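PDB 2PFZ: putative exported protein from Bordetella pertussis Tohama I, which binds pyroglutamic acid as an extracytoplasmic solute receptor of the DctP family, probably delivering it to a tripartite ATP-independent periplasmic transporter. Local coordinates for residues G183-D188 with W249-L254. Residues are numbered along the deposited sequence; the frame is centred on the assembly and turned at random.
Sequences GSTGFD and WYKEQL. With PCA (pyroglutamic acid), chain B.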
ATOM      1  N   GLY A 183       4.587   9.211  -5.447  1.00 18.63           N
ATOM      2  CA  GLY A 183       5.072  10.571  -5.228  1.00 18.88           C
ATOM      3  C   GLY A 183       4.994  10.941  -3.754  1.00 18.84           C
ATOM      4  O   GLY A 183       5.855  11.676  -3.251  1.00 19.63           O
ATOM      5  N   SER A 184       3.937  10.461  -3.092  1.00 18.12           N
ATOM      6  CA  SER A 184       3.733  10.599  -1.641  1.00 18.10           C
ATOM      7  C   SER A 184       5.002  10.249  -0.857  1.00 17.32           C
ATOM      8  O   SER A 184       5.585  11.106  -0.191  1.00 17.27           O
ATOM      9  CB  SER A 184       2.562   9.715  -1.191  1.00 18.37           C
ATOM     10  OG  SER A 184       2.489   9.595   0.232  1.00 19.50           O
ATOM     11  N   THR A 185       5.420   8.997  -0.953  1.00 17.17           N
ATOM     12  CA  THR A 185       6.638   8.493  -0.286  1.00 18.05           C
ATOM     13  C   THR A 185       7.889   9.231  -0.712  1.00 18.75           C
ATOM     14  O   THR A 185       8.722   9.594   0.136  1.00 18.96           O
ATOM     15  CB  THR A 185       6.799   6.984  -0.461  1.00 18.13           C
ATOM     16  OG1 THR A 185       5.726   6.337   0.214  1.00 17.41           O
ATOM     17  CG2 THR A 185       8.116   6.502   0.138  1.00 18.93           C
ATOM     18  N   GLY A 186       8.025   9.454  -2.021  1.00 19.06           N
ATOM     19  CA  GLY A 186       9.151  10.255  -2.536  1.00 20.41           C
ATOM     20  C   GLY A 186       9.262  11.600  -1.850  1.00 21.38           C
ATOM     21  O   GLY A 186      10.342  11.990  -1.399  1.00 21.25           O
ATOM     22  N   PHE A 187       8.141  12.316  -1.769  1.00 22.30           N
ATOM     23  CA  PHE A 187       8.118  13.622  -1.120  1.00 23.12           C
ATOM     24  C   PHE A 187       8.394  13.523   0.379  1.00 23.52           C
ATOM     25  O   PHE A 187       9.256  14.243   0.908  1.00 23.92           O
ATOM     26  CB  PHE A 187       6.777  14.318  -1.361  1.00 23.46           C
ATOM     27  CG  PHE A 187       6.735  15.735  -0.876  1.00 25.55           C
ATOM     28  CD1 PHE A 187       7.287  16.761  -1.644  1.00 26.93           C
ATOM     29  CD2 PHE A 187       6.139  16.048   0.341  1.00 26.55           C
ATOM     30  CE1 PHE A 187       7.251  18.090  -1.191  1.00 27.28           C
ATOM     31  CE2 PHE A 187       6.093  17.375   0.797  1.00 27.42           C
ATOM     32  CZ  PHE A 187       6.648  18.392   0.014  1.00 25.78           C
ATOM     33  N   ASP A 188       7.673  12.637   1.060  1.00 23.49           N
ATOM     34  CA  ASP A 188       7.741  12.563   2.526  1.00 23.72           C
ATOM     35  C   ASP A 188       9.097  12.119   3.081  1.00 23.97           C
ATOM     36  O   ASP A 188       9.374  12.300   4.277  1.00 25.33           O
ATOM     37  CB  ASP A 188       6.651  11.640   3.068  1.00 23.57           C
ATOM     38  CG  ASP A 188       5.259  12.234   2.975  1.00 22.72           C
ATOM     39  OD1 ASP A 188       5.081  13.471   2.871  1.00 23.73           O
ATOM     40  OD2 ASP A 188       4.318  11.439   3.023  1.00 22.12           O
ATOM     41  N   TRP A 249      -0.545  16.981  -6.582  1.00 22.19           N
ATOM     42  CA  TRP A 249       0.192  17.913  -5.716  1.00 22.75           C
ATOM     43  C   TRP A 249       1.598  17.396  -5.432  1.00 22.77           C
ATOM     44  O   TRP A 249       2.560  18.162  -5.482  1.00 22.87           O
ATOM     45  CB  TRP A 249      -0.590  18.202  -4.417  1.00 23.89           C
ATOM     46  CG  TRP A 249       0.010  19.303  -3.571  1.00 24.65           C
ATOM     47  CD1 TRP A 249      -0.305  20.629  -3.596  1.00 27.45           C
ATOM     48  CD2 TRP A 249       1.019  19.148  -2.573  1.00 24.79           C
ATOM     49  NE1 TRP A 249       0.457  21.321  -2.671  1.00 26.18           N
ATOM     50  CE2 TRP A 249       1.282  20.430  -2.034  1.00 26.02           C
ATOM     51  CE3 TRP A 249       1.748  18.047  -2.091  1.00 26.61           C
ATOM     52  CZ2 TRP A 249       2.239  20.642  -1.033  1.00 25.17           C
ATOM     53  CZ3 TRP A 249       2.697  18.254  -1.085  1.00 24.81           C
ATOM     54  CH2 TRP A 249       2.936  19.552  -0.574  1.00 24.86           C
ATOM     55  N   TYR A 250       1.742  16.092  -5.181  1.00 22.46           N
ATOM     56  CA  TYR A 250       3.061  15.570  -4.842  1.00 22.38           C
ATOM     57  C   TYR A 250       3.975  15.630  -6.046  1.00 22.53           C
ATOM     58  O   TYR A 250       5.132  16.008  -5.908  1.00 21.96           O
ATOM     59  CB  TYR A 250       3.028  14.153  -4.256  1.00 22.54           C
ATOM     60  CG  TYR A 250       2.529  14.086  -2.830  1.00 22.93           C
ATOM     61  CD1 TYR A 250       3.279  14.636  -1.760  1.00 21.62           C
ATOM     62  CD2 TYR A 250       1.315  13.467  -2.537  1.00 23.42           C
ATOM     63  CE1 TYR A 250       2.800  14.581  -0.450  1.00 21.87           C
ATOM     64  CE2 TYR A 250       0.845  13.392  -1.236  1.00 22.94           C
ATOM     65  CZ  TYR A 250       1.584  13.949  -0.204  1.00 21.94           C
ATOM     66  OH  TYR A 250       1.073  13.881   1.069  1.00 23.75           O
ATOM     67  N   LYS A 251       3.457  15.251  -7.215  1.00 22.46           N
ATOM     68  CA  LYS A 251       4.237  15.283  -8.457  1.00 23.12           C
ATOM     69  C   LYS A 251       4.779  16.688  -8.777  1.00 23.09           C
ATOM     70  O   LYS A 251       5.961  16.836  -9.082  1.00 22.74           O
ATOM     71  CB  LYS A 251       3.433  14.718  -9.637  1.00 22.97           C
ATOM     72  CG  LYS A 251       3.520  13.196  -9.742  1.00 24.18           C
ATOM     73  CD  LYS A 251       2.239  12.528 -10.180  1.00 25.69           C
ATOM     74  CE  LYS A 251       1.601  13.147 -11.377  1.00 25.72           C
ATOM     75  NZ  LYS A 251       0.602  12.205 -11.991  1.00 26.57           N
ATOM     76  N   GLU A 252       3.921  17.702  -8.673  1.00 23.74           N
ATOM     77  CA  GLU A 252       4.305  19.092  -8.938  1.00 24.76           C
ATOM     78  C   GLU A 252       5.245  19.615  -7.850  1.00 25.02           C
ATOM     79  O   GLU A 252       6.147  20.389  -8.130  1.00 25.31           O
ATOM     80  CB  GLU A 252       3.065  19.998  -9.053  1.00 25.22           C
ATOM     81  CG  GLU A 252       2.134  19.671 -10.232  1.00 25.81           C
ATOM     82  CD  GLU A 252       2.833  19.736 -11.572  1.00 29.59           C
ATOM     83  OE1 GLU A 252       3.386  20.802 -11.902  1.00 28.85           O
ATOM     84  OE2 GLU A 252       2.843  18.711 -12.292  1.00 31.12           O
ATOM     85  N   GLN A 253       5.055  19.179  -6.609  1.00 25.41           N
ATOM     86  CA  GLN A 253       5.955  19.584  -5.536  1.00 26.13           C
ATOM     87  C   GLN A 253       7.331  18.932  -5.696  1.00 25.74           C
ATOM     88  O   GLN A 253       8.333  19.588  -5.516  1.00 26.33           O
ATOM     89  CB  GLN A 253       5.329  19.329  -4.157  1.00 27.38           C
ATOM     90  CG  GLN A 253       5.839  20.252  -3.049  1.00 31.77           C
ATOM     91  CD  GLN A 253       5.292  21.686  -3.097  1.00 33.14           C
ATOM     92  OE1 GLN A 253       5.769  22.551  -2.358  1.00 39.49           O
ATOM     93  NE2 GLN A 253       4.299  21.941  -3.957  1.00 36.89           N
ATOM     94  N   LEU A 254       7.377  17.655  -6.067  1.00 25.02           N
ATOM     95  CA  LEU A 254       8.639  16.974  -6.386  1.00 24.71           C
ATOM     96  C   LEU A 254       9.379  17.707  -7.504  1.00 25.63           C
ATOM     97  O   LEU A 254      10.610  17.887  -7.436  1.00 25.69           O
ATOM     98  CB  LEU A 254       8.386  15.516  -6.794  1.00 24.40           C
ATOM     99  CG  LEU A 254       8.062  14.557  -5.634  1.00 22.21           C
ATOM    100  CD1 LEU A 254       7.562  13.219  -6.141  1.00 22.66           C
ATOM    101  CD2 LEU A 254       9.263  14.348  -4.734  1.00 22.48           C
TER
HETATM  102  N   PCA B   1       4.756   4.006  -0.374  1.00 15.94           N
HETATM  103  CA  PCA B   1       4.960   2.872   0.549  1.00 16.87           C
HETATM  104  CB  PCA B   1       4.256   1.616   0.037  1.00 16.52           C
HETATM  105  CG  PCA B   1       3.624   1.996  -1.289  1.00 15.73           C
HETATM  106  CD  PCA B   1       3.928   3.460  -1.424  1.00 15.83           C
HETATM  107  OE  PCA B   1       3.474   4.166  -2.337  1.00 15.77           O
HETATM  108  C   PCA B   1       6.444   2.587   0.567  1.00 17.64           C
HETATM  109  O   PCA B   1       6.969   1.920   1.468  1.00 17.85           O
HETATM  110  OXT PCA B   1       7.143   3.041  -0.354  1.00 17.91           O
HETATM  111  O   HOH W   1       1.712  11.445   1.918  1.00 21.46           O
HETATM  112  O   HOH W   2       2.735  14.639   2.933  1.00 20.59           O
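Tyr-250 lays one face of its ring on the backbone of Ser-184, whose CA stands 3.8 Å from the ring centroid in a CH-pi contact, while CB of Phe-187 meets CD1 of the same ring at 3.5 Å. Phe-187 sits as a knob among Trp-249, Tyr-250, Gln-253 and Leu-254, because its chi1 of -173° swings CG away from the backbone N and out toward 249-254. The six-membered ring of Trp-249 turns its edge to one face of Phe-187, centroids 5.3 Å apart and planes at 74°, giving a T-shaped pair. The two methyls of Leu-254 divide their contacts, CD1 lying 3.7 Å from Gly-183 O and CD2 packing against Gly-186 C and Phe-187 N.

Two waters fix the phenol end of Tyr-250. One, its O 2.7 Å from Tyr-250 OH, donates to that hydroxyl and to Asp-188 OD2, and also bonds Ser-184 OG; the other accepts from Tyr-250 OH and donates to Asp-188 OD1, 2.6 Å from its O.

Thr-185 points away from this interface, and its OG1 accepts a nearly straight hydrogen bond from N of the pyroglutamic acid, 2.6 Å away. Segments 183-188 and 249-254, the latter carried by helix 222-256, cross at 42° with Phe-187 and Tyr-250 as the knobs, a knobs-into-holes contact behind the ligand site of this periplasmic binding protein fold.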